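Local coordinates for NmrA family protein (Shigella flexneri 2a, PDB 3QVO), which is of unknown function but, as a Rossmann-fold member of the NmrA family, probably binds NAD(P), at residues G98-L101 / D102-A105; L148-F151 / R152-A155. All blocks are in the same frame, centred on the assembly; numbering follows the deposited sequence.

Contact 1: residues G98-L101 / D102-A105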
loop_
_atom_site.group_PDB
_atom_site.type_symbol
_atom_site.label_atom_id
_atom_site.label_comp_id
_atom_site.label_asym_id
_atom_site.label_seq_id
_atom_site.Cartn_x
_atom_site.Cartn_y
_atom_site.Cartn_z
ATOM N N GLY A 98 3.996 -7.059 -9.380
ATOM C CA GLY A 98 4.255 -7.769 -10.619
ATOM C C GLY A 98 5.111 -6.963 -11.550
ATOM O O GLY A 98 5.891 -6.095 -11.115
ATOM N N GLU A 99 4.965 -7.253 -12.840
ATOM C CA GLU A 99 5.717 -6.541 -13.838
ATOM C C GLU A 99 5.266 -5.063 -13.973
ATOM O O GLU A 99 4.079 -4.680 -13.724
ATOM C CB GLU A 99 5.686 -7.281 -15.186
ATOM C CG GLU A 99 6.730 -8.429 -15.267
ATOM C CD GLU A 99 6.771 -9.111 -16.627
ATOM O OE1 GLU A 99 5.708 -9.199 -17.292
ATOM O OE2 GLU A 99 7.867 -9.562 -17.033
ATOM N N ASP A 100 6.259 -4.251 -14.313
ATOM C CA ASP A 100 6.025 -2.908 -14.738
ATOM C C ASP A 100 5.511 -2.054 -13.620
ATOM O O ASP A 100 4.673 -1.186 -13.819
ATOM C CB ASP A 100 5.053 -2.922 -15.918
ATOM C CG ASP A 100 5.643 -3.651 -17.115
ATOM O OD1 ASP A 100 6.805 -3.331 -17.494
ATOM O OD2 ASP A 100 4.969 -4.560 -17.657
ATOM N N LEU A 101 6.042 -2.284 -12.426
ATOM C CA LEU A 101 5.546 -1.547 -11.278
ATOM C C LEU A 101 5.698 -0.027 -11.473
ATOM O O LEU A 101 4.939 0.763 -10.883
ATOM C CB LEU A 101 6.244 -2.025 -10.016
ATOM C CG LEU A 101 5.566 -1.731 -8.692
ATOM C CD1 LEU A 101 4.027 -1.726 -8.762
ATOM C CD2 LEU A 101 6.035 -2.753 -7.709
ATOM N N ASP A 102 6.667 0.352 -12.307
ATOM C CA ASP A 102 6.979 1.741 -12.592
ATOM C C ASP A 102 5.874 2.380 -13.436
ATOM O O ASP A 102 5.421 3.458 -13.121
ATOM C CB ASP A 102 8.350 1.892 -13.293
ATOM C CG ASP A 102 8.516 0.993 -14.523
ATOM O OD1 ASP A 102 7.843 -0.046 -14.603
ATOM O OD2 ASP A 102 9.349 1.303 -15.418
ATOM N N ILE A 103 5.469 1.685 -14.496
ATOM C CA ILE A 103 4.369 2.068 -15.334
ATOM C C ILE A 103 3.105 2.154 -14.521
ATOM O O ILE A 103 2.331 3.150 -14.639
ATOM C CB ILE A 103 4.226 1.123 -16.583
ATOM C CG1 ILE A 103 5.522 1.133 -17.391
ATOM C CG2 ILE A 103 3.116 1.601 -17.491
ATOM C CD1 ILE A 103 5.604 0.036 -18.549
ATOM N N GLN A 104 2.913 1.175 -13.632
ATOM C CA GLN A 104 1.762 1.194 -12.728
ATOM C C GLN A 104 1.761 2.403 -11.798
ATOM O O GLN A 104 0.705 3.087 -11.631
ATOM C CB GLN A 104 1.693 -0.078 -11.872
ATOM C CG GLN A 104 1.504 -1.395 -12.628
ATOM C CD GLN A 104 1.291 -2.528 -11.677
ATOM O OE1 GLN A 104 0.384 -2.486 -10.841
ATOM N NE2 GLN A 104 2.105 -3.545 -11.784
ATOM N N ALA A 105 2.898 2.659 -11.143
ATOM C CA ALA A 105 2.957 3.841 -10.253
ATOM C C ALA A 105 2.654 5.115 -11.052
ATOM O O ALA A 105 1.947 5.952 -10.582
ATOM C CB ALA A 105 4.322 3.994 -9.580
HETATM O O HOH W 1 8.706 -1.522 -16.817
#
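Gln104 reaches back past the first turn of helix 101-114 to the loop that enters it from strand 91-95 of the Rossmann-type domain; its NE2 donates to Glu99 O at 3.0 Å with an N-H...O angle of 147°. The acceptor lies close to the amide plane, and NE2 is tilted 31° from the carbonyl plane. Chi1 of -63° and an extended chain beyond CG carry the amide there; NE2 also donates to Thr97 O, which should fix its rotation. Backbone bonds start this N-terminal turn: Gln104 N meets Asp100 O at 3.0 Å and Ala105 N meets Leu101 O at 2.8 Å.

Asp100 is the N-cap, yet its side chain makes no capping bond. One water donates to Asp100 OD1 at 2.7 Å and to Asp102 OD1 at 2.8 Å. Asp102 OD1 also takes a weak bond from Ile103 N, and OD2 has its salt bridge with Arg153. The Ile103 and Asp100 side chains lie side by side; that of Leu101 crosses Gln104 at a slant, CD1 nearest NE2.

Asp100 OD1 and Asp102 OD1 stand 4.5 Å apart; water, arginine and helix N-terminus would tend to offset their repulsion.

Contact 2: residues L148-F151 / R152-A155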
loop_
_atom_site.group_PDB
_atom_site.type_symbol
_atom_site.label_atom_id
_atom_site.label_comp_id
_atom_site.label_asym_id
_atom_site.label_seq_id
_atom_site.Cartn_x
_atom_site.Cartn_y
_atom_site.Cartn_z
ATOM N N LEU A 148 14.735 -4.995 -9.163
ATOM C CA LEU A 148 14.494 -3.830 -8.309
ATOM C C LEU A 148 14.399 -2.504 -9.106
ATOM O O LEU A 148 13.921 -1.520 -8.555
ATOM C CB LEU A 148 15.565 -3.703 -7.218
ATOM C CG LEU A 148 15.368 -4.562 -5.964
ATOM C CD1 LEU A 148 15.437 -6.068 -6.293
ATOM C CD2 LEU A 148 16.431 -4.199 -4.907
ATOM N N LYS A 149 14.864 -2.460 -10.365
ATOM C CA LYS A 149 14.862 -1.181 -11.089
ATOM C C LYS A 149 13.443 -0.555 -11.211
ATOM O O LYS A 149 13.291 0.613 -10.944
ATOM C CB LYS A 149 15.582 -1.238 -12.446
ATOM C CG LYS A 149 17.092 -0.761 -12.423
ATOM C CD LYS A 149 17.394 0.559 -11.563
ATOM C CE LYS A 149 16.634 1.843 -12.079
ATOM N NZ LYS A 149 16.613 3.001 -11.105
ATOM N N PRO A 150 12.424 -1.341 -11.592
ATOM C CA PRO A 150 11.076 -0.804 -11.624
ATOM C C PRO A 150 10.616 -0.304 -10.270
ATOM O O PRO A 150 9.982 0.725 -10.197
ATOM C CB PRO A 150 10.227 -1.995 -12.070
ATOM C CG PRO A 150 11.128 -2.838 -12.805
ATOM C CD PRO A 150 12.494 -2.650 -12.253
ATOM N N PHE A 151 10.968 -1.013 -9.213
ATOM C CA PHE A 151 10.634 -0.575 -7.883
ATOM C C PHE A 151 11.279 0.736 -7.558
ATOM O O PHE A 151 10.648 1.602 -6.927
ATOM C CB PHE A 151 11.049 -1.608 -6.838
ATOM C CG PHE A 151 10.077 -2.727 -6.702
ATOM C CD1 PHE A 151 9.785 -3.553 -7.781
ATOM C CD2 PHE A 151 9.464 -2.981 -5.514
ATOM C CE1 PHE A 151 8.865 -4.604 -7.661
ATOM C CE2 PHE A 151 8.563 -4.036 -5.391
ATOM C CZ PHE A 151 8.260 -4.835 -6.467
ATOM N N ARG A 152 12.532 0.887 -7.953
ATOM C CA ARG A 152 13.243 2.131 -7.669
ATOM C C ARG A 152 12.657 3.265 -8.493
ATOM O O ARG A 152 12.494 4.363 -8.016
ATOM C CB ARG A 152 14.736 1.999 -7.963
ATOM C CG ARG A 152 15.613 2.594 -6.883
ATOM C CD ARG A 152 17.035 2.099 -6.992
ATOM N NE ARG A 152 17.283 0.827 -6.315
ATOM C CZ ARG A 152 17.264 0.661 -4.992
ATOM N NH1 ARG A 152 17.527 -0.538 -4.472
ATOM N NH2 ARG A 152 16.978 1.680 -4.177
ATOM N N ARG A 153 12.341 2.983 -9.738
ATOM C CA ARG A 153 11.736 3.963 -10.588
ATOM C C ARG A 153 10.328 4.350 -10.075
ATOM O O ARG A 153 10.001 5.538 -10.068
ATOM C CB ARG A 153 11.718 3.488 -12.042
ATOM C CG ARG A 153 13.097 3.505 -12.712
ATOM C CD ARG A 153 12.955 3.561 -14.248
ATOM N NE ARG A 153 12.195 2.415 -14.768
ATOM C CZ ARG A 153 12.716 1.236 -15.138
ATOM N NH1 ARG A 153 14.039 1.007 -15.077
ATOM N NH2 ARG A 153 11.907 0.273 -15.596
ATOM N N ALA A 154 9.544 3.377 -9.584
ATOM C CA ALA A 154 8.248 3.672 -8.915
ATOM C C ALA A 154 8.447 4.580 -7.718
ATOM O O ALA A 154 7.804 5.601 -7.630
ATOM C CB ALA A 154 7.520 2.428 -8.505
ATOM N N ALA A 155 9.386 4.247 -6.844
ATOM C CA ALA A 155 9.643 5.058 -5.644
ATOM C C ALA A 155 10.043 6.481 -5.988
ATOM O O ALA A 155 9.526 7.433 -5.383
ATOM C CB ALA A 155 10.733 4.421 -4.772
#
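The side chains of Lys149 and Arg153, one turn apart, cross at about a right angle at the start of helix 149-159, one of the helices packed on the largely parallel sheet of the Rossmann-type fold. Here i to i+4 backbone bonds run in unbroken succession from Arg152 N to Leu148 O through Ala155 N to Phe151 O; the link from Arg153 N to Lys149 O measures 2.8 Å.

The Arg153 side chain can be traced along its length. CB sits 3.5 Å from Lys149 O, and CG comes to 3.4 Å from that same oxygen, so the carbonyl is flanked by aliphatic carbon as well as bonded by the amide. Chi1 is -73°, which sets CG beside the backbone N, and a bend at chi3 (-59°) folds the guanidinium back over the preceding turn. NE has a hydrogen bond outside these two segments. One face of the guanidinium lies over Lys149 O and Pro150 CA, both offset toward the rim. At the tip, NH1 rests 3.8 Å from Lys149 CB, while NH2 approaches Pro150 CA at 4.2 Å and forms its salt bridge with Asp102 on the neighbouring helix 101-114.

Lys149 crosses Arg152 at about a right angle too. Bent at chi2 and chi3, it ends with NZ against aliphatic carbon, 3.8 Å from Arg152 CB and near Arg153 CG. Lys149 NZ and Arg153 NH1 are 5.1 Å apart, not in contact but close enough that some repulsion is likely; exposure to solvent would be expected to screen it. Phe151 and Ala155 touch Leu124 of the adjacent loop.

Arg152 leaves in another direction, its chain slanting across Leu148, and its guanidinium NH1 meets Leu148 CD2 obliquely at 3.8 Å.

The centres of contact 1 and contact 2 lie 8 Å apart, and the starts of helices 101-114 and 149-159 touch directly. A salt bridge of 2.8 Å between Asp102 OD2 and Arg153 NH2 joins the two helix starts. Packing completes the junction: Leu101 CD2 meets Phe151 CZ at 3.3 Å, and Ala105 CB meets Ala154 CB at 3.7 Å, small side chains that allow a close approach. Contact 1 follows the C-terminal end of strand 91-95, the edge where Rossmann folds generally bind their dinucleotide. The 5-mercapto-2-nitro-benzoic acid seen at Lys83, Gln87 and Cys115 lies elsewhere, since Cys115 follows the far end of helix 101-114.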